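Local coordinates for protein UDP-glucose 4-epimerase (Brucella ovis, PDB 4WOK) that probably catalyses the NAD-dependent interconversion of UDP-glucose and UDP-galactose by inverting the sugar at carbon 4, at residues I62-M72 and G106-T117; Y233-A242 and F312-I322. The protein carries 2 engineered substitutions. All coordinates share one frame; numbering follows the deposited sequence.

Contact 1: I62-M72 and G106-T117; sequences ILDQARLVETM and GTQSLLDACRLT. With NAD (nicotinamide-adenine-dinucleotide), chain B.
Ile62 and Ser109 carry the direct polar link between the two segments. Ser109 OG donates to Ile62 O at 2.6 Å and lies in the plane of that carbonyl. Its hydroxyl stands anti to the backbone N (chi1 -178°), which turns it out of helix 106-116 toward the turn ahead of helix 65-72. The other backbone group of the same residue serves the cofactor. Ile62 N donates to NAD N1A at 2.9 Å, on a fairly straight N-H (163°). A residue that bonds the adenine is thus tied to helix 106-116. A water makes a second polar bridge, donating to Gln65 OE1 and Asp112 OD2. The other oxygen, Asp112 OD1, is gripped side-on by Arg115 and also bonds Tyr165.

The packing starts in the turn before helix 65-72 and continues along the two helices. Ile62 CD1 rests on Gly106 O at 3.5 Å. Leu63 CD2 lies 3.6 Å from Gly106 N. With no side chain at Gly106, both branches reach bare backbone. Next along, Val69 CG2 meets Ala113 CB at 3.8 Å, and Leu68 packs beside the same methyl. The extended Met72 chain takes its CE past Ala113; Met72 CE ends 3.7 Å from Cys114 SG. At the far end Val69 CG1 touches Thr117 CG2 at 3.6 Å, while Thr117 OG1 turns back to Ala113 O.

The helix axes approach to 9.1 Å and cross at -40°. Both helices belong to the Rossmann-type nucleotide-binding fold. Helix 65-75 connects strands 57-59 and 79-82, and helix 96-116 leads on to strand 121-125. Ile62 and Met72 pack on strand 13-17, Leu68 on strand 37-42 and Cys114 on strand 79-82. Helix 150-169 lies against another side of helix 96-116, at Leu111 and Arg115.

Contact 2: Y233-A242 and F312-I322; sequences YIHVTDLARA and FHTVYSDLDTI
Asp238 binds the loop 312-318 through both carboxylate oxygens. Ser317 OG donates to the anti lone pair of Asp238 OD2 at 2.6 Å. Tyr316 N donates to Asp238 OD2 from the syn side at 2.9 Å. Val315 N donates to Asp238 OD1 along a nearly straight line (172°). Arg241 NH1 forms a salt bridge with Asp238 OD1 at 2.8 Å. Arg241 NH1 also donates to His313 O at 2.9 Å, with the carbonyl oxygen near the guanidinium plane. Four donors therefore hold the carboxylate, which probably stabilises its negative charge. Ser317 OG in turn accepts from His235 N at 2.8 Å.

These bonds gather where strand 230-235 passes straight into helix 236-251. His235 is the N-cap: its ND1 accepts from Thr237 N in the ring plane. His235 NE2 bonds Thr325, in helix 319-326. Asp318 caps that second helix through Thr321 N.

Packing fills in around the polar centre. Tyr316 CB sits over one face of the His235 ring, a CH-pi contact. Thr237 CG2 lies 3.5 Å from Tyr316 CE2. Val315 CG2 covers a face of the Arg241 guanidinium. With CG anti to the backbone N (chi1 172°), the Phe312 ring is carried toward helix 236-251, where Ala242 CB lies over one face, 3.9 Å from the centroid. Ile234 CD1 comes to the edge of the same ring.

Contact 1 closes before contact 2 opens along the chain. Their centres are 31 Å apart, on opposite sides of the chain's centre, and their nearest atoms are about 16 Å apart. Contact 1 joins two helices of the Rossmann-type fold. Contact 2 ties strand 230-235 and helix 236-251 to the loop before helix 319-326, near the end of the chain. Helix 22-33 packs on helix 236-251, and its neighbouring strand 13-17 packs under contact 1. NAD spans the region between them. Ile62 of contact 1 bonds its adenine, while the Ile234 side chain in contact 2 lies about 7 Å from the cofactor without binding it.

Contact 1: I62-M72 and G106-T117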
loop_
_atom_site.group_PDB
_atom_site.type_symbol
_atom_site.label_atom_id
_atom_site.label_comp_id
_atom_site.label_asym_id
_atom_site.label_seq_id
_atom_site.Cartn_x
_atom_site.Cartn_y
_atom_site.Cartn_z
ATOM N N ILE A 62 11.880 -7.366 -11.088
ATOM C CA ILE A 62 12.937 -6.540 -10.498
ATOM C C ILE A 62 14.192 -7.359 -10.176
ATOM O O ILE A 62 15.289 -6.797 -10.032
ATOM C CB ILE A 62 12.458 -5.808 -9.234
ATOM C CG1 ILE A 62 12.020 -6.815 -8.153
ATOM C CG2 ILE A 62 11.347 -4.853 -9.591
ATOM C CD1 ILE A 62 11.470 -6.122 -6.881
ATOM N N LEU A 63 14.065 -8.692 -10.101
ATOM C CA LEU A 63 15.250 -9.534 -9.930
ATOM C C LEU A 63 16.073 -9.691 -11.224
ATOM O O LEU A 63 17.171 -10.242 -11.205
ATOM C CB LEU A 63 14.838 -10.926 -9.412
ATOM C CG LEU A 63 14.280 -10.914 -7.983
ATOM C CD1 LEU A 63 13.558 -12.264 -7.663
ATOM C CD2 LEU A 63 15.404 -10.650 -6.979
ATOM N N ASP A 64 15.507 -9.268 -12.349
ATOM C CA ASP A 64 16.197 -9.313 -13.638
ATOM C C ASP A 64 17.004 -8.022 -13.725
ATOM O O ASP A 64 16.547 -7.038 -14.309
ATOM C CB ASP A 64 15.182 -9.433 -14.775
ATOM C CG ASP A 64 15.816 -9.513 -16.169
ATOM O OD1 ASP A 64 17.045 -9.337 -16.333
ATOM O OD2 ASP A 64 15.044 -9.770 -17.117
ATOM N N GLN A 65 18.177 -8.000 -13.104
ATOM C CA GLN A 65 18.848 -6.721 -12.889
ATOM C C GLN A 65 19.287 -6.077 -14.206
ATOM O O GLN A 65 19.215 -4.861 -14.331
ATOM C CB GLN A 65 20.055 -6.853 -11.964
ATOM C CG GLN A 65 20.497 -5.476 -11.434
ATOM C CD GLN A 65 21.733 -5.543 -10.576
ATOM O OE1 GLN A 65 21.652 -5.779 -9.371
ATOM N NE2 GLN A 65 22.887 -5.347 -11.187
ATOM N N ALA A 66 19.696 -6.878 -15.190
ATOM C CA ALA A 66 20.072 -6.305 -16.496
ATOM C C ALA A 66 18.890 -5.574 -17.125
ATOM O O ALA A 66 19.024 -4.465 -17.641
ATOM C CB ALA A 66 20.586 -7.390 -17.448
ATOM N N ARG A 67 17.719 -6.193 -17.086
ATOM C CA ARG A 67 16.558 -5.593 -17.711
ATOM C C ARG A 67 16.137 -4.327 -16.981
ATOM O O ARG A 67 15.692 -3.369 -17.599
ATOM C CB ARG A 67 15.396 -6.582 -17.745
ATOM C CG ARG A 67 14.201 -6.104 -18.573
ATOM C CD ARG A 67 13.292 -7.286 -18.837
ATOM N NE ARG A 67 12.140 -6.925 -19.647
ATOM C CZ ARG A 67 12.164 -6.803 -20.969
ATOM N NH1 ARG A 67 13.295 -7.008 -21.642
ATOM N NH2 ARG A 67 11.055 -6.470 -21.612
ATOM N N LEU A 68 16.260 -4.335 -15.659
ATOM C CA LEU A 68 15.901 -3.157 -14.875
ATOM C C LEU A 68 16.878 -1.999 -15.144
ATOM O O LEU A 68 16.470 -0.845 -15.333
ATOM C CB LEU A 68 15.872 -3.522 -13.394
ATOM C CG LEU A 68 15.272 -2.544 -12.392
ATOM C CD1 LEU A 68 13.872 -2.072 -12.819
ATOM C CD2 LEU A 68 15.227 -3.250 -11.048
ATOM N N VAL A 69 18.169 -2.306 -15.177
ATOM C CA VAL A 69 19.170 -1.292 -15.529
ATOM C C VAL A 69 18.937 -0.735 -16.935
ATOM O O VAL A 69 18.994 0.486 -17.163
ATOM C CB VAL A 69 20.592 -1.876 -15.417
ATOM C CG1 VAL A 69 21.617 -0.967 -16.082
ATOM C CG2 VAL A 69 20.954 -2.108 -13.949
ATOM N N GLU A 70 18.667 -1.628 -17.880
ATOM C CA GLU A 70 18.393 -1.233 -19.261
ATOM C C GLU A 70 17.250 -0.231 -19.296
ATOM O O GLU A 70 17.292 0.779 -20.006
ATOM C CB GLU A 70 18.041 -2.462 -20.089
ATOM C CG GLU A 70 17.790 -2.218 -21.570
ATOM C CD GLU A 70 17.369 -3.506 -22.267
ATOM O OE1 GLU A 70 18.240 -4.364 -22.527
ATOM O OE2 GLU A 70 16.158 -3.679 -22.522
ATOM N N THR A 71 16.228 -0.528 -18.503
ATOM C CA THR A 71 15.042 0.309 -18.453
ATOM C C THR A 71 15.353 1.671 -17.875
ATOM O O THR A 71 14.927 2.695 -18.414
ATOM C CB THR A 71 13.942 -0.358 -17.621
ATOM O OG1 THR A 71 13.586 -1.594 -18.241
ATOM C CG2 THR A 71 12.707 0.541 -17.552
ATOM N N MET A 72 16.094 1.695 -16.774
ATOM C CA MET A 72 16.486 2.983 -16.199
ATOM C C MET A 72 17.370 3.804 -17.144
ATOM O O MET A 72 17.257 5.038 -17.205
ATOM C CB MET A 72 17.191 2.758 -14.866
ATOM C CG MET A 72 16.271 2.123 -13.809
ATOM S SD MET A 72 17.111 2.026 -12.225
ATOM C CE MET A 72 15.816 1.238 -11.228
ATOM N N GLY A 106 14.612 -8.731 -4.071
ATOM C CA GLY A 106 14.067 -7.886 -5.126
ATOM C C GLY A 106 14.380 -6.412 -4.898
ATOM O O GLY A 106 14.747 -5.679 -5.823
ATOM N N THR A 107 14.209 -5.946 -3.670
ATOM C CA THR A 107 14.521 -4.547 -3.386
ATOM C C THR A 107 16.018 -4.279 -3.561
ATOM O O THR A 107 16.404 -3.243 -4.096
ATOM C CB THR A 107 14.060 -4.155 -1.965
ATOM O OG1 THR A 107 12.630 -4.246 -1.916
ATOM C CG2 THR A 107 14.493 -2.708 -1.624
ATOM N N GLN A 108 16.874 -5.210 -3.147
ATOM C CA GLN A 108 18.302 -4.956 -3.312
ATOM C C GLN A 108 18.645 -4.833 -4.793
ATOM O O GLN A 108 19.439 -3.979 -5.192
ATOM C CB GLN A 108 19.189 -6.045 -2.689
ATOM C CG GLN A 108 20.677 -5.655 -2.915
ATOM C CD GLN A 108 21.672 -6.625 -2.308
ATOM O OE1 GLN A 108 21.302 -7.651 -1.743
ATOM N NE2 GLN A 108 22.951 -6.295 -2.427
ATOM N N SER A 109 18.029 -5.673 -5.608
ATOM C CA SER A 109 18.260 -5.611 -7.039
ATOM C C SER A 109 17.830 -4.229 -7.570
ATOM O O SER A 109 18.532 -3.611 -8.369
ATOM C CB SER A 109 17.503 -6.741 -7.736
ATOM O OG SER A 109 17.746 -6.745 -9.126
ATOM N N LEU A 110 16.686 -3.737 -7.113
ATOM C CA LEU A 110 16.218 -2.426 -7.550
ATOM C C LEU A 110 17.164 -1.325 -7.099
ATOM O O LEU A 110 17.474 -0.408 -7.869
ATOM C CB LEU A 110 14.804 -2.152 -7.032
ATOM C CG LEU A 110 14.298 -0.729 -7.295
ATOM C CD1 LEU A 110 13.995 -0.496 -8.769
ATOM C CD2 LEU A 110 13.070 -0.442 -6.444
ATOM N N LEU A 111 17.636 -1.400 -5.856
ATOM C CA LEU A 111 18.513 -0.344 -5.356
ATOM C C LEU A 111 19.865 -0.403 -6.048
ATOM O O LEU A 111 20.483 0.637 -6.301
ATOM C CB LEU A 111 18.675 -0.447 -3.838
ATOM C CG LEU A 111 17.380 -0.235 -3.033
ATOM C CD1 LEU A 111 17.736 -0.241 -1.574
ATOM C CD2 LEU A 111 16.678 1.105 -3.397
ATOM N N ASP A 112 20.340 -1.606 -6.368
ATOM C CA ASP A 112 21.587 -1.679 -7.147
ATOM C C ASP A 112 21.397 -1.053 -8.535
ATOM O O ASP A 112 22.245 -0.311 -9.001
ATOM C CB ASP A 112 22.075 -3.125 -7.279
ATOM C CG ASP A 112 22.702 -3.653 -6.000
ATOM O OD1 ASP A 112 23.166 -2.848 -5.182
ATOM O OD2 ASP A 112 22.744 -4.888 -5.805
ATOM N N ALA A 113 20.274 -1.349 -9.193
ATOM C CA ALA A 113 19.992 -0.770 -10.502
ATOM C C ALA A 113 19.984 0.758 -10.423
ATOM O O ALA A 113 20.506 1.444 -11.307
ATOM C CB ALA A 113 18.666 -1.269 -11.024
ATOM N N CYS A 114 19.366 1.280 -9.368
ATOM C CA CYS A 114 19.370 2.729 -9.145
ATOM C C CYS A 114 20.779 3.309 -9.022
ATOM O O CYS A 114 21.136 4.242 -9.754
ATOM C CB CYS A 114 18.571 3.076 -7.892
ATOM S SG CYS A 114 16.776 2.921 -8.080
ATOM N N ARG A 115 21.583 2.771 -8.103
ATOM C CA ARG A 115 22.898 3.370 -7.870
ATOM C C ARG A 115 23.790 3.202 -9.094
ATOM O O ARG A 115 24.621 4.085 -9.381
ATOM C CB ARG A 115 23.587 2.782 -6.629
ATOM C CG ARG A 115 24.077 1.323 -6.785
ATOM C CD ARG A 115 24.610 0.776 -5.470
ATOM N NE ARG A 115 24.881 -0.659 -5.541
ATOM C CZ ARG A 115 26.065 -1.179 -5.850
ATOM N NH1 ARG A 115 27.094 -0.383 -6.097
ATOM N NH2 ARG A 115 26.229 -2.497 -5.893
ATOM N N LEU A 116 23.612 2.106 -9.836
ATOM C CA LEU A 116 24.493 1.851 -10.977
ATOM C C LEU A 116 24.083 2.663 -12.207
ATOM O O LEU A 116 24.806 2.699 -13.201
ATOM C CB LEU A 116 24.521 0.360 -11.317
ATOM C CG LEU A 116 25.091 -0.541 -10.209
ATOM C CD1 LEU A 116 24.868 -2.019 -10.548
ATOM C CD2 LEU A 116 26.586 -0.235 -9.970
ATOM N N THR A 117 22.940 3.337 -12.141
ATOM C CA THR A 117 22.533 4.170 -13.265
ATOM C C THR A 117 22.429 5.643 -12.836
ATOM O O THR A 117 21.970 6.482 -13.603
ATOM C CB THR A 117 21.187 3.690 -13.868
ATOM O OG1 THR A 117 20.151 3.746 -12.875
ATOM C CG2 THR A 117 21.306 2.229 -14.376
HETATM P PA NAD B . -0.549 -5.537 -5.857
HETATM O O1A NAD B . -0.068 -6.974 -5.784
HETATM O O2A NAD B . -1.816 -5.107 -6.536
HETATM O O5B NAD B . 0.688 -4.724 -6.759
HETATM C C5B NAD B . 1.919 -5.407 -6.666
HETATM C C4B NAD B . 2.569 -5.219 -8.062
HETATM O O4B NAD B . 3.948 -5.608 -8.026
HETATM C C3B NAD B . 1.803 -6.202 -8.955
HETATM O O3B NAD B . 1.454 -5.518 -10.132
HETATM C C2B NAD B . 2.855 -7.310 -9.212
HETATM O O2B NAD B . 2.684 -7.870 -10.454
HETATM C C1B NAD B . 4.187 -6.477 -9.150
HETATM N N9A NAD B . 5.338 -7.297 -8.725
HETATM C C8A NAD B . 5.452 -8.160 -7.613
HETATM N N7A NAD B . 6.663 -8.718 -7.519
HETATM C C5A NAD B . 7.363 -8.201 -8.617
HETATM C C6A NAD B . 8.681 -8.412 -9.076
HETATM N N6A NAD B . 9.522 -9.269 -8.406
HETATM N N1A NAD B . 9.117 -7.766 -10.183
HETATM C C2A NAD B . 8.237 -6.929 -10.823
HETATM N N3A NAD B . 6.943 -6.639 -10.503
HETATM C C4A NAD B . 6.553 -7.305 -9.372
HETATM O O3 NAD B . -0.322 -5.125 -4.320
HETATM P PN NAD B . -0.710 -3.613 -3.900
HETATM O O1N NAD B . -0.892 -2.575 -4.970
HETATM O O2N NAD B . -1.587 -3.798 -2.711
HETATM O O5D NAD B . 0.591 -3.011 -2.936
HETATM C C5D NAD B . 1.741 -2.906 -3.618
HETATM C C4D NAD B . 2.727 -2.249 -2.653
HETATM O O4D NAD B . 1.967 -1.612 -1.546
HETATM C C3D NAD B . 3.593 -3.338 -1.987
HETATM O O3D NAD B . 4.825 -2.740 -1.740
HETATM C C2D NAD B . 2.827 -3.572 -0.680
HETATM O O2D NAD B . 3.598 -4.022 0.363
HETATM C C1D NAD B . 2.515 -2.091 -0.362
HETATM N N1N NAD B . 1.434 -2.049 0.746
HETATM C C2N NAD B . 0.133 -2.392 0.386
HETATM C C3N NAD B . -0.871 -2.359 1.388
HETATM C C7N NAD B . -2.281 -2.730 1.013
HETATM O O7N NAD B . -3.184 -2.678 1.854
HETATM N N7N NAD B . -2.537 -3.124 -0.286
HETATM C C4N NAD B . -0.526 -2.000 2.693
HETATM C C5N NAD B . 0.788 -1.666 3.019
HETATM C C6N NAD B . 1.778 -1.697 2.027
HETATM O O HOH W 1 21.962 -6.948 -7.221
#

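Contact 2: Y233-A242 and F312-I322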
loop_
_atom_site.group_PDB
_atom_site.type_symbol
_atom_site.label_atom_id
_atom_site.label_comp_id
_atom_site.label_asym_id
_atom_site.label_seq_id
_atom_site.Cartn_x
_atom_site.Cartn_y
_atom_site.Cartn_z
ATOM N N TYR A 233 -7.575 2.402 7.782
ATOM C CA TYR A 233 -7.841 2.340 6.345
ATOM C C TYR A 233 -7.578 3.666 5.650
ATOM O O TYR A 233 -8.019 4.713 6.106
ATOM C CB TYR A 233 -9.285 1.895 6.094
ATOM C CG TYR A 233 -9.584 0.558 6.737
ATOM C CD1 TYR A 233 -10.024 0.483 8.054
ATOM C CD2 TYR A 233 -9.388 -0.628 6.043
ATOM C CE1 TYR A 233 -10.276 -0.737 8.655
ATOM C CE2 TYR A 233 -9.635 -1.854 6.637
ATOM C CZ TYR A 233 -10.078 -1.899 7.943
ATOM O OH TYR A 233 -10.318 -3.115 8.544
ATOM N N ILE A 234 -6.860 3.615 4.537
ATOM C CA ILE A 234 -6.590 4.822 3.769
ATOM C C ILE A 234 -6.946 4.592 2.302
ATOM O O ILE A 234 -6.633 3.547 1.724
ATOM C CB ILE A 234 -5.109 5.277 3.916
ATOM C CG1 ILE A 234 -4.817 6.486 3.022
ATOM C CG2 ILE A 234 -4.137 4.144 3.602
ATOM C CD1 ILE A 234 -3.501 7.187 3.360
ATOM N N HIS A 235 -7.619 5.570 1.710
ATOM C CA HIS A 235 -8.045 5.484 0.324
ATOM C C HIS A 235 -6.850 5.453 -0.622
ATOM O O HIS A 235 -5.896 6.220 -0.462
ATOM C CB HIS A 235 -8.958 6.662 -0.014
ATOM C CG HIS A 235 -9.760 6.462 -1.260
ATOM N ND1 HIS A 235 -9.201 6.505 -2.518
ATOM C CD2 HIS A 235 -11.078 6.205 -1.441
ATOM C CE1 HIS A 235 -10.142 6.295 -3.422
ATOM N NE2 HIS A 235 -11.291 6.111 -2.795
ATOM N N VAL A 236 -6.924 4.590 -1.627
ATOM C CA VAL A 236 -5.810 4.386 -2.550
ATOM C C VAL A 236 -5.442 5.662 -3.330
ATOM O O VAL A 236 -4.277 5.875 -3.696
ATOM C CB VAL A 236 -6.136 3.239 -3.530
ATOM C CG1 VAL A 236 -7.396 3.562 -4.329
ATOM C CG2 VAL A 236 -4.949 2.938 -4.444
ATOM N N THR A 237 -6.425 6.522 -3.579
ATOM C CA THR A 237 -6.128 7.776 -4.268
ATOM C C THR A 237 -5.301 8.687 -3.370
ATOM O O THR A 237 -4.401 9.391 -3.847
ATOM C CB THR A 237 -7.409 8.498 -4.715
ATOM O OG1 THR A 237 -8.140 7.634 -5.595
ATOM C CG2 THR A 237 -7.063 9.786 -5.459
ATOM N N ASP A 238 -5.603 8.678 -2.073
ATOM C CA ASP A 238 -4.785 9.393 -1.098
ATOM C C ASP A 238 -3.363 8.825 -1.083
ATOM O O ASP A 238 -2.394 9.568 -0.958
ATOM C CB ASP A 238 -5.399 9.315 0.301
ATOM C CG ASP A 238 -6.482 10.371 0.531
ATOM O OD1 ASP A 238 -6.325 11.501 0.013
ATOM O OD2 ASP A 238 -7.483 10.068 1.226
ATOM N N LEU A 239 -3.240 7.508 -1.206
ATOM C CA LEU A 239 -1.906 6.894 -1.274
ATOM C C LEU A 239 -1.172 7.365 -2.518
ATOM O O LEU A 239 0.008 7.701 -2.449
ATOM C CB LEU A 239 -1.998 5.359 -1.252
ATOM C CG LEU A 239 -2.388 4.767 0.102
ATOM C CD1 LEU A 239 -2.686 3.287 -0.035
ATOM C CD2 LEU A 239 -1.309 5.012 1.145
ATOM N N ALA A 240 -1.867 7.387 -3.651
ATOM C CA ALA A 240 -1.283 7.911 -4.885
ATOM C C ALA A 240 -0.773 9.337 -4.664
ATOM O O ALA A 240 0.374 9.653 -4.968
ATOM C CB ALA A 240 -2.299 7.879 -6.018
ATOM N N ARG A 241 -1.631 10.180 -4.100
ATOM C CA ARG A 241 -1.256 11.569 -3.820
ATOM C C ARG A 241 0.040 11.666 -3.002
ATOM O O ARG A 241 0.945 12.430 -3.349
ATOM C CB ARG A 241 -2.398 12.291 -3.091
ATOM C CG ARG A 241 -3.685 12.422 -3.915
ATOM C CD ARG A 241 -4.793 13.186 -3.144
ATOM N NE ARG A 241 -4.267 14.404 -2.529
ATOM C CZ ARG A 241 -4.181 14.604 -1.217
ATOM N NH1 ARG A 241 -4.623 13.683 -0.372
ATOM N NH2 ARG A 241 -3.669 15.735 -0.750
ATOM N N ALA A 242 0.135 10.886 -1.929
ATOM C CA ALA A 242 1.303 10.955 -1.053
ATOM C C ALA A 242 2.588 10.488 -1.745
ATOM O O ALA A 242 3.665 11.044 -1.516
ATOM C CB ALA A 242 1.069 10.137 0.184
ATOM N N PHE A 312 0.986 16.702 3.627
ATOM C CA PHE A 312 -0.010 15.709 3.213
ATOM C C PHE A 312 -1.154 15.496 4.205
ATOM O O PHE A 312 -0.923 15.199 5.372
ATOM C CB PHE A 312 0.664 14.356 2.965
ATOM C CG PHE A 312 -0.310 13.238 2.722
ATOM C CD1 PHE A 312 -0.970 13.125 1.511
ATOM C CD2 PHE A 312 -0.562 12.295 3.699
ATOM C CE1 PHE A 312 -1.878 12.094 1.291
ATOM C CE2 PHE A 312 -1.467 11.265 3.477
ATOM C CZ PHE A 312 -2.123 11.170 2.278
ATOM N N HIS A 313 -2.384 15.643 3.715
ATOM C CA HIS A 313 -3.595 15.262 4.445
ATOM C C HIS A 313 -4.446 14.379 3.546
ATOM O O HIS A 313 -4.507 14.612 2.338
ATOM C CB HIS A 313 -4.411 16.493 4.876
ATOM C CG HIS A 313 -3.589 17.561 5.518
ATOM N ND1 HIS A 313 -2.912 18.516 4.789
ATOM C CD2 HIS A 313 -3.315 17.813 6.819
ATOM C CE1 HIS A 313 -2.261 19.316 5.616
ATOM N NE2 HIS A 313 -2.488 18.910 6.852
ATOM N N THR A 314 -5.105 13.375 4.116
ATOM C CA THR A 314 -6.060 12.595 3.338
ATOM C C THR A 314 -7.268 13.455 3.009
ATOM O O THR A 314 -7.708 14.246 3.838
ATOM C CB THR A 314 -6.536 11.327 4.081
ATOM O OG1 THR A 314 -6.965 11.667 5.401
ATOM C CG2 THR A 314 -5.412 10.310 4.173
ATOM N N VAL A 315 -7.799 13.317 1.798
ATOM C CA VAL A 315 -9.028 14.028 1.453
ATOM C C VAL A 315 -10.086 13.079 0.901
ATOM O O VAL A 315 -11.204 13.495 0.642
ATOM C CB VAL A 315 -8.778 15.159 0.423
ATOM C CG1 VAL A 315 -7.762 16.156 0.962
ATOM C CG2 VAL A 315 -8.320 14.599 -0.911
ATOM N N TYR A 316 -9.738 11.805 0.735
ATOM C CA TYR A 316 -10.690 10.823 0.210
ATOM C C TYR A 316 -10.912 9.643 1.155
ATOM O O TYR A 316 -11.549 8.657 0.783
ATOM C CB TYR A 316 -10.217 10.276 -1.147
ATOM C CG TYR A 316 -10.047 11.298 -2.253
ATOM C CD1 TYR A 316 -11.141 11.960 -2.792
ATOM C CD2 TYR A 316 -8.795 11.571 -2.784
ATOM C CE1 TYR A 316 -10.988 12.887 -3.813
ATOM C CE2 TYR A 316 -8.632 12.492 -3.803
ATOM C CZ TYR A 316 -9.728 13.145 -4.318
ATOM O OH TYR A 316 -9.564 14.062 -5.334
ATOM N N SER A 317 -10.383 9.725 2.368
ATOM C CA SER A 317 -10.332 8.542 3.210
ATOM C C SER A 317 -11.407 8.491 4.298
ATOM O O SER A 317 -11.258 7.780 5.292
ATOM C CB SER A 317 -8.946 8.418 3.831
ATOM O OG SER A 317 -7.974 8.136 2.832
ATOM N N ASP A 318 -12.496 9.225 4.103
ATOM C CA ASP A 318 -13.673 9.020 4.937
ATOM C C ASP A 318 -14.298 7.673 4.553
ATOM O O ASP A 318 -14.256 7.279 3.386
ATOM C CB ASP A 318 -14.667 10.171 4.766
ATOM C CG ASP A 318 -14.971 10.456 3.312
ATOM O OD1 ASP A 318 -14.100 11.028 2.615
ATOM O OD2 ASP A 318 -16.081 10.101 2.868
ATOM N N LEU A 319 -14.849 6.957 5.527
ATOM C CA LEU A 319 -15.373 5.611 5.277
ATOM C C LEU A 319 -16.348 5.581 4.103
ATOM O O LEU A 319 -16.283 4.699 3.248
ATOM C CB LEU A 319 -16.055 5.065 6.531
ATOM C CG LEU A 319 -16.612 3.648 6.386
ATOM C CD1 LEU A 319 -15.517 2.667 5.976
ATOM C CD2 LEU A 319 -17.274 3.209 7.679
ATOM N N ASP A 320 -17.236 6.567 4.061
ATOM C CA ASP A 320 -18.254 6.592 3.023
ATOM C C ASP A 320 -17.639 6.659 1.618
ATOM O O ASP A 320 -18.098 5.947 0.723
ATOM C CB ASP A 320 -19.231 7.748 3.258
ATOM C CG ASP A 320 -20.408 7.346 4.147
ATOM O OD1 ASP A 320 -20.237 6.444 5.000
ATOM O OD2 ASP A 320 -21.502 7.926 3.991
ATOM N N THR A 321 -16.590 7.452 1.426
ATOM C CA THR A 321 -15.927 7.506 0.121
ATOM C C THR A 321 -15.217 6.190 -0.203
ATOM O O THR A 321 -15.280 5.693 -1.329
ATOM C CB THR A 321 -14.909 8.657 0.058
ATOM O OG1 THR A 321 -15.605 9.898 0.225
ATOM C CG2 THR A 321 -14.190 8.666 -1.281
ATOM N N ILE A 322 -14.550 5.626 0.794
ATOM C CA ILE A 322 -13.890 4.332 0.618
ATOM C C ILE A 322 -14.913 3.295 0.171
ATOM O O ILE A 322 -14.710 2.600 -0.824
ATOM C CB ILE A 322 -13.202 3.878 1.913
ATOM C CG1 ILE A 322 -11.965 4.740 2.173
ATOM C CG2 ILE A 322 -12.872 2.399 1.862
ATOM C CD1 ILE A 322 -11.333 4.521 3.530
HETATM O O HOH W 2 -10.513 5.584 6.782
HETATM O O HOH W 3 -2.381 17.306 1.074
#